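Side-chain contacts in esterase (Rhizomucor miehei, PDB 4WY5), which probably acts as a carboxylesterase of the alpha/beta hydrolase fold, hydrolysing carboxylic ester bonds: residues A[174-179]-A[235-240]; A[169-174]-A[250-255]; A[246-251]-A[272-277]. One frame throughout, in Å; residues are numbered along the deposited sequence.

Contact 1. Residues A[174-179]-A[235-240]; sequences AKEKGL and DKLATL
Glu176 and Lys236 meet through torsions of contrasting shape. Glu176 sets CG beside its backbone N, opposite the carbonyl carbon (chi1 -63°), and runs on extended from there, so its carboxylate is carried well out from the last turn of helix 162-176. Lys236 places CG between its own N and carbonyl carbon (chi1 78°), and the bend at chi2 (-82°) swings CD and the ammonium across to Glu176 OE2. The two chains approach from opposite directions and form a salt bridge between Glu176 OE2 and Lys236 NZ at 3.3 Å; as a hydrogen bond it is weak. The ammonium favours one oxygen, since Glu176 OE1 stays 4.1 Å from Lys236 NZ. Beside the ion pair, Glu176 OE1 lies 4.5 Å from Leu237 CD1, a loose approach to a methyl group. The backbones are far apart, with the CA atoms of Glu176 and Leu237 11.3 Å from each other, so side-chain length does the bridging. An Asx turn shapes the loop: Leu237 N donates to Asp235 OD1 at 3.3 Å, meeting the carboxylate from above its plane. The helix, for its part, finishes in a Schellman motif at Gly178, where phi is positive. The arrangement is a surface salt bridge tying the C-terminal end of the helix after the probable nucleophile elbow to the loop between helices 230-233 and 245-248.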
loop_
_atom_site.group_PDB
_atom_site.type_symbol
_atom_site.label_atom_id
_atom_site.label_comp_id
_atom_site.label_asym_id
_atom_site.label_seq_id
_atom_site.Cartn_x
_atom_site.Cartn_y
_atom_site.Cartn_z
ATOM N N ALA A 174 -0.687 24.852 -11.435
ATOM C CA ALA A 174 -1.890 24.864 -12.274
ATOM C C ALA A 174 -3.059 25.531 -11.550
ATOM O O ALA A 174 -3.897 26.195 -12.170
ATOM C CB ALA A 174 -2.268 23.448 -12.698
ATOM N N LYS A 175 -3.127 25.322 -10.240
ATOM C CA LYS A 175 -4.160 25.943 -9.420
ATOM C C LYS A 175 -4.014 27.469 -9.354
ATOM O O LYS A 175 -5.014 28.193 -9.346
ATOM C CB LYS A 175 -4.142 25.358 -8.002
ATOM C CG LYS A 175 -5.231 25.912 -7.092
ATOM C CD LYS A 175 -5.030 25.445 -5.659
ATOM C CE LYS A 175 -3.920 26.235 -4.986
ATOM N NZ LYS A 175 -3.936 26.096 -3.502
ATOM N N GLU A 176 -2.771 27.945 -9.300
ATOM C CA GLU A 176 -2.490 29.381 -9.187
ATOM C C GLU A 176 -2.755 30.113 -10.512
ATOM O O GLU A 176 -2.853 31.346 -10.546
ATOM C CB GLU A 176 -1.033 29.617 -8.734
ATOM C CG GLU A 176 -0.713 29.056 -7.352
ATOM C CD GLU A 176 0.679 29.411 -6.848
ATOM O OE1 GLU A 176 1.586 29.671 -7.672
ATOM O OE2 GLU A 176 0.874 29.400 -5.613
ATOM N N LYS A 177 -2.884 29.335 -11.587
ATOM C CA LYS A 177 -3.164 29.844 -12.937
ATOM C C LYS A 177 -4.649 29.826 -13.291
ATOM O O LYS A 177 -5.035 30.246 -14.381
ATOM C CB LYS A 177 -2.401 29.020 -13.984
ATOM C CG LYS A 177 -0.913 29.316 -14.056
ATOM C CD LYS A 177 -0.654 30.517 -14.954
ATOM C CE LYS A 177 0.833 30.751 -15.156
ATOM N NZ LYS A 177 1.099 31.895 -16.079
ATOM N N GLY A 178 -5.478 29.326 -12.385
ATOM C CA GLY A 178 -6.903 29.239 -12.640
ATOM C C GLY A 178 -7.347 27.940 -13.292
ATOM O O GLY A 178 -8.443 27.860 -13.840
ATOM N N LEU A 179 -6.503 26.916 -13.230
ATOM C CA LEU A 179 -6.830 25.615 -13.809
ATOM C C LEU A 179 -6.986 24.554 -12.721
ATOM O O LEU A 179 -6.356 23.502 -12.800
ATOM C CB LEU A 179 -5.738 25.174 -14.783
ATOM C CG LEU A 179 -6.089 24.812 -16.224
ATOM C CD1 LEU A 179 -5.235 23.645 -16.681
ATOM C CD2 LEU A 179 -7.562 24.494 -16.364
ATOM N N ASP A 235 11.064 29.423 -2.042
ATOM C CA ASP A 235 9.970 29.201 -3.000
ATOM C C ASP A 235 9.418 27.767 -2.877
ATOM O O ASP A 235 10.145 26.806 -3.166
ATOM C CB ASP A 235 10.492 29.460 -4.426
ATOM C CG ASP A 235 9.385 29.620 -5.464
ATOM O OD1 ASP A 235 8.255 29.125 -5.237
ATOM O OD2 ASP A 235 9.663 30.233 -6.528
ATOM N N LYS A 236 8.141 27.625 -2.491
ATOM C CA LYS A 236 7.553 26.300 -2.237
ATOM C C LYS A 236 7.515 25.407 -3.489
ATOM O O LYS A 236 7.541 24.178 -3.371
ATOM C CB LYS A 236 6.135 26.382 -1.643
ATOM C CG LYS A 236 4.996 26.699 -2.598
ATOM C CD LYS A 236 4.875 28.179 -2.867
ATOM C CE LYS A 236 3.891 28.460 -3.985
ATOM N NZ LYS A 236 3.898 29.904 -4.312
ATOM N N LEU A 237 7.458 26.009 -4.675
ATOM C CA LEU A 237 7.453 25.222 -5.897
ATOM C C LEU A 237 8.820 24.568 -6.113
ATOM O O LEU A 237 8.936 23.543 -6.791
ATOM C CB LEU A 237 7.086 26.088 -7.100
ATOM C CG LEU A 237 5.691 26.731 -7.114
ATOM C CD1 LEU A 237 5.525 27.634 -8.345
ATOM C CD2 LEU A 237 4.584 25.674 -7.058
ATOM N N ALA A 238 9.848 25.140 -5.496
ATOM C CA ALA A 238 11.179 24.536 -5.520
ATOM C C ALA A 238 11.327 23.524 -4.388
ATOM O O ALA A 238 11.750 22.380 -4.605
ATOM C CB ALA A 238 12.260 25.600 -5.396
ATOM N N THR A 239 10.970 23.953 -3.182
ATOM C CA THR A 239 11.065 23.088 -2.019
ATOM C C THR A 239 9.695 23.013 -1.340
ATOM O O THR A 239 9.345 23.859 -0.504
ATOM C CB THR A 239 12.158 23.592 -1.021
ATOM O OG1 THR A 239 11.915 24.960 -0.673
ATOM C CG2 THR A 239 13.561 23.458 -1.637
ATOM N N LEU A 240 8.941 21.980 -1.732
ATOM C CA LEU A 240 7.573 21.699 -1.301
ATOM C C LEU A 240 7.328 21.820 0.220
ATOM O O LEU A 240 6.225 22.142 0.662
ATOM C CB LEU A 240 7.185 20.279 -1.752
ATOM C CG LEU A 240 6.555 19.918 -3.114
ATOM C CD1 LEU A 240 5.877 21.088 -3.785
ATOM C CD2 LEU A 240 7.540 19.232 -4.057
#

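Contact 2. Residues A[169-174]-A[250-255]; sequences AVSIYA and GLPPAL
Leu251 faces helix 162-176 with both methyl groups, and its side chain meets that of Ile172 at an oblique angle. In the alpha/beta hydrolase fold this joins the helix after strand 155-160 to the loop leading into strand 254-259. The two branches of Leu251 do different work. CD2 packs on Ile172, coming within 3.9 Å of Ile172 CG1, while CD1 rests against the backbone, 3.9 Å from Ser171 O. Ile172 offers CG1 because chi1 (-63°) swings that branch toward the loop; its CG2 methyl points elsewhere and packs on Leu237. The backbones come close here, the CA atoms of Ser171 and Leu251 being 7.0 Å apart. Ser171 is buried, and its hydroxyl is hydrogen-bonded to Ser167 O one turn back in the same helix. That bond keeps the polar end of the serine within its own helix. Gln186 of the neighbouring strand 185-189 also touches Ser171 and Leu251, and its NE2 donates to Pro252 O. Just as Leu251 CD1 approaches the carbonyl of the serine, the proline ring approaches its hydroxyl, with Pro252 CG at 4.3 Å from Ser171 OG.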
loop_
_atom_site.group_PDB
_atom_site.type_symbol
_atom_site.label_atom_id
_atom_site.label_comp_id
_atom_site.label_asym_id
_atom_site.label_seq_id
_atom_site.Cartn_x
_atom_site.Cartn_y
_atom_site.Cartn_z
ATOM N N ALA A 169 4.499 19.886 -7.541
ATOM C CA ALA A 169 4.590 21.329 -7.826
ATOM C C ALA A 169 3.679 21.803 -8.984
ATOM O O ALA A 169 3.038 22.863 -8.893
ATOM C CB ALA A 169 6.037 21.717 -8.112
ATOM N N VAL A 170 3.602 21.036 -10.067
ATOM C CA VAL A 170 2.743 21.468 -11.169
ATOM C C VAL A 170 1.276 21.364 -10.752
ATOM O O VAL A 170 0.420 21.998 -11.369
ATOM C CB VAL A 170 2.979 20.663 -12.499
ATOM C CG1 VAL A 170 2.254 19.332 -12.486
ATOM C CG2 VAL A 170 2.533 21.480 -13.728
ATOM N N SER A 171 0.965 20.586 -9.713
ATOM C CA SER A 171 -0.416 20.599 -9.220
ATOM C C SER A 171 -0.735 21.940 -8.538
ATOM O O SER A 171 -1.856 22.456 -8.643
ATOM C CB SER A 171 -0.689 19.437 -8.248
ATOM O OG SER A 171 -0.506 18.169 -8.856
ATOM N N ILE A 172 0.256 22.522 -7.874
ATOM C CA ILE A 172 0.060 23.808 -7.203
ATOM C C ILE A 172 0.082 24.943 -8.229
ATOM O O ILE A 172 -0.783 25.831 -8.214
ATOM C CB ILE A 172 1.139 24.062 -6.127
ATOM C CG1 ILE A 172 1.055 22.995 -5.020
ATOM C CG2 ILE A 172 1.008 25.483 -5.542
ATOM C CD1 ILE A 172 2.187 23.075 -3.977
ATOM N N TYR A 173 1.063 24.888 -9.129
ATOM C CA TYR A 173 1.189 25.861 -10.218
ATOM C C TYR A 173 -0.099 25.985 -11.047
ATOM O O TYR A 173 -0.575 27.097 -11.285
ATOM C CB TYR A 173 2.361 25.461 -11.117
ATOM C CG TYR A 173 2.703 26.416 -12.228
ATOM C CD1 TYR A 173 2.132 26.279 -13.482
ATOM C CD2 TYR A 173 3.623 27.444 -12.035
ATOM C CE1 TYR A 173 2.453 27.141 -14.516
ATOM C CE2 TYR A 173 3.947 28.314 -13.066
ATOM C CZ TYR A 173 3.358 28.149 -14.304
ATOM O OH TYR A 173 3.667 28.994 -15.337
ATOM N N ALA A 174 -0.687 24.852 -11.435
ATOM C CA ALA A 174 -1.890 24.864 -12.274
ATOM C C ALA A 174 -3.059 25.531 -11.550
ATOM O O ALA A 174 -3.897 26.195 -12.170
ATOM C CB ALA A 174 -2.268 23.448 -12.698
ATOM N N GLY A 250 -7.569 22.631 -1.572
ATOM C CA GLY A 250 -8.191 22.425 -2.871
ATOM C C GLY A 250 -7.377 21.618 -3.883
ATOM O O GLY A 250 -7.752 21.520 -5.063
ATOM N N LEU A 251 -6.271 21.024 -3.436
ATOM C CA LEU A 251 -5.437 20.229 -4.342
ATOM C C LEU A 251 -6.126 18.891 -4.612
ATOM O O LEU A 251 -7.003 18.479 -3.855
ATOM C CB LEU A 251 -4.031 20.018 -3.749
ATOM C CG LEU A 251 -2.817 20.753 -4.351
ATOM C CD1 LEU A 251 -3.159 22.098 -4.978
ATOM C CD2 LEU A 251 -1.704 20.918 -3.311
ATOM N N PRO A 252 -5.740 18.217 -5.705
ATOM C CA PRO A 252 -6.366 16.945 -6.087
ATOM C C PRO A 252 -5.920 15.784 -5.200
ATOM O O PRO A 252 -4.790 15.815 -4.709
ATOM C CB PRO A 252 -5.889 16.736 -7.534
ATOM C CG PRO A 252 -4.615 17.521 -7.624
ATOM C CD PRO A 252 -4.798 18.707 -6.733
ATOM N N PRO A 253 -6.789 14.772 -5.009
ATOM C CA PRO A 253 -6.528 13.605 -4.145
ATOM C C PRO A 253 -5.171 12.961 -4.430
ATOM O O PRO A 253 -4.798 12.819 -5.595
ATOM C CB PRO A 253 -7.661 12.637 -4.497
ATOM C CG PRO A 253 -8.762 13.503 -5.010
ATOM C CD PRO A 253 -8.086 14.663 -5.706
ATOM N N ALA A 254 -4.460 12.551 -3.382
ATOM C CA ALA A 254 -3.068 12.140 -3.523
ATOM C C ALA A 254 -2.864 10.691 -3.145
ATOM O O ALA A 254 -3.560 10.171 -2.274
ATOM C CB ALA A 254 -2.169 13.028 -2.659
ATOM N N LEU A 255 -1.916 10.036 -3.819
ATOM C CA LEU A 255 -1.403 8.721 -3.403
ATOM C C LEU A 255 0.104 8.858 -3.247
ATOM O O LEU A 255 0.787 9.248 -4.193
ATOM C CB LEU A 255 -1.771 7.623 -4.413
ATOM C CG LEU A 255 -1.180 6.219 -4.212
ATOM C CD1 LEU A 255 -1.629 5.534 -2.883
ATOM C CD2 LEU A 255 -1.468 5.320 -5.413
#

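Contact 3. Residues A[246-251]-A[272-277]; sequences ADLEGL and AQQLAE
Leu248 drives its CD1 methyl against the last turn of helix 265-277: Leu248 CD1 is 3.8 Å from Gln274 CB and also 3.8 Å from Gln274 O. The two side chains lie at a slant to each other. Leu248 CG stands on the N side of its backbone (chi1 -63°) and chi2 is extended, which carries CD1 to Gln274. The other methyl, Leu248 CD2, is 4.3 Å from Leu275 CD2. Leu275 CD2 has a second neighbour, Leu251 CD2, at 4.1 Å; these two leucines cross at about a right angle. Leu275 CD2 thus meets both leucines from the same side. What brings them to the same helix is a type II beta turn from Leu248 to Leu251, with Gly250 at positive phi and a weak closing bond from Leu251 N to Leu248 O. Farther out, Lys175 NZ donates to Asp247 O and Glu249 O, holding the turn to helix 162-176, and Ile172 also touches Leu248. Leu275 also touches Val282 of strand 282-287. The result is a buried leucine cluster of the alpha/beta hydrolase fold, packing the turn before strand 254-259 against the helix of the beta-alpha-beta crossover that joins this strand to 282-287.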
loop_
_atom_site.group_PDB
_atom_site.type_symbol
_atom_site.label_atom_id
_atom_site.label_comp_id
_atom_site.label_asym_id
_atom_site.label_seq_id
_atom_site.Cartn_x
_atom_site.Cartn_y
_atom_site.Cartn_z
ATOM N N ALA A 246 -2.725 27.236 3.138
ATOM C CA ALA A 246 -3.442 27.926 2.055
ATOM C C ALA A 246 -2.969 27.495 0.666
ATOM O O ALA A 246 -3.778 27.316 -0.252
ATOM C CB ALA A 246 -3.289 29.445 2.206
ATOM N N ASP A 247 -1.656 27.325 0.526
ATOM C CA ASP A 247 -1.080 26.838 -0.719
ATOM C C ASP A 247 -1.661 25.477 -1.124
ATOM O O ASP A 247 -1.846 25.215 -2.311
ATOM C CB ASP A 247 0.452 26.734 -0.610
ATOM C CG ASP A 247 1.146 28.102 -0.632
ATOM O OD1 ASP A 247 0.636 29.015 -1.328
ATOM O OD2 ASP A 247 2.208 28.254 0.028
ATOM N N LEU A 248 -1.957 24.629 -0.141
ATOM C CA LEU A 248 -2.303 23.230 -0.395
ATOM C C LEU A 248 -3.806 22.943 -0.468
ATOM O O LEU A 248 -4.218 21.905 -0.998
ATOM C CB LEU A 248 -1.683 22.357 0.699
ATOM C CG LEU A 248 -0.155 22.373 0.748
ATOM C CD1 LEU A 248 0.355 21.441 1.827
ATOM C CD2 LEU A 248 0.426 21.983 -0.610
ATOM N N GLU A 249 -4.616 23.873 0.030
ATOM C CA GLU A 249 -6.077 23.725 0.035
ATOM C C GLU A 249 -6.645 23.573 -1.386
ATOM O O GLU A 249 -6.218 24.263 -2.307
ATOM C CB GLU A 249 -6.718 24.930 0.744
ATOM C CG GLU A 249 -7.774 24.582 1.798
ATOM C CD GLU A 249 -9.182 24.515 1.213
ATOM O OE1 GLU A 249 -9.406 25.079 0.114
ATOM O OE2 GLU A 249 -10.068 23.894 1.850
ATOM N N GLY A 250 -7.569 22.631 -1.572
ATOM C CA GLY A 250 -8.191 22.425 -2.871
ATOM C C GLY A 250 -7.377 21.618 -3.883
ATOM O O GLY A 250 -7.752 21.520 -5.063
ATOM N N LEU A 251 -6.271 21.024 -3.436
ATOM C CA LEU A 251 -5.437 20.229 -4.342
ATOM C C LEU A 251 -6.126 18.891 -4.612
ATOM O O LEU A 251 -7.003 18.479 -3.855
ATOM C CB LEU A 251 -4.031 20.018 -3.749
ATOM C CG LEU A 251 -2.817 20.753 -4.351
ATOM C CD1 LEU A 251 -3.159 22.098 -4.978
ATOM C CD2 LEU A 251 -1.704 20.918 -3.311
ATOM N N ALA A 272 2.911 14.294 3.277
ATOM C CA ALA A 272 1.612 13.616 3.369
ATOM C C ALA A 272 0.764 14.227 4.491
ATOM O O ALA A 272 -0.435 14.465 4.324
ATOM C CB ALA A 272 1.805 12.104 3.598
ATOM N N GLN A 273 1.400 14.466 5.630
ATOM C CA GLN A 273 0.745 15.068 6.787
ATOM C C GLN A 273 0.246 16.491 6.490
ATOM O O GLN A 273 -0.843 16.875 6.925
ATOM C CB GLN A 273 1.702 15.090 7.989
ATOM C CG GLN A 273 2.191 13.715 8.456
ATOM C CD GLN A 273 3.167 13.790 9.642
ATOM O OE1 GLN A 273 3.373 14.851 10.237
ATOM N NE2 GLN A 273 3.756 12.650 9.995
ATOM N N GLN A 274 1.054 17.255 5.751
ATOM C CA GLN A 274 0.726 18.628 5.341
ATOM C C GLN A 274 -0.510 18.669 4.434
ATOM O O GLN A 274 -1.397 19.526 4.583
ATOM C CB GLN A 274 1.906 19.274 4.583
ATOM C CG GLN A 274 3.233 19.386 5.350
ATOM C CD GLN A 274 4.349 20.049 4.524
ATOM O OE1 GLN A 274 5.404 19.451 4.271
ATOM N NE2 GLN A 274 4.113 21.292 4.102
ATOM N N LEU A 275 -0.576 17.729 3.497
ATOM C CA LEU A 275 -1.724 17.663 2.602
ATOM C C LEU A 275 -2.995 17.334 3.392
ATOM O O LEU A 275 -4.030 17.971 3.193
ATOM C CB LEU A 275 -1.485 16.630 1.495
ATOM C CG LEU A 275 -0.433 16.942 0.424
ATOM C CD1 LEU A 275 0.000 15.656 -0.246
ATOM C CD2 LEU A 275 -0.949 17.921 -0.642
ATOM N N ALA A 276 -2.911 16.405 4.339
ATOM C CA ALA A 276 -4.106 16.044 5.109
ATOM C C ALA A 276 -4.602 17.184 6.016
ATOM O O ALA A 276 -5.805 17.391 6.177
ATOM C CB ALA A 276 -3.835 14.779 5.939
ATOM N N GLU A 277 -3.676 17.948 6.579
ATOM C CA GLU A 277 -4.034 19.103 7.401
ATOM C C GLU A 277 -4.813 20.157 6.598
ATOM O O GLU A 277 -5.666 20.866 7.136
ATOM C CB GLU A 277 -2.769 19.712 8.014
ATOM C CG GLU A 277 -2.969 21.055 8.709
ATOM C CD GLU A 277 -1.648 21.751 9.046
ATOM O OE1 GLU A 277 -1.654 22.989 9.246
ATOM O OE2 GLU A 277 -0.600 21.068 9.081
#

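In the fold
All three contacts lie on the same side of the chain's centre, within the alpha/beta hydrolase fold. Centres of contacts 1 and 2 are about 8 Å apart, those of 2 and 3 about 9 Å, and those of 1 and 3 about 12 Å. Contacts 1 and 2 share helix 162-176; contacts 2 and 3 share Gly250 and Leu251, just before strand 254-259. Along the chain, contact 1 closes at 235-240 before contact 3 opens at 246-251, and contact 2 spans from 169-174 to 250-255. Together they join three parts, helix 162-176, the segment 235-251 with its short helix, and helix 265-277, through a surface salt bridge beside two buried apolar contacts.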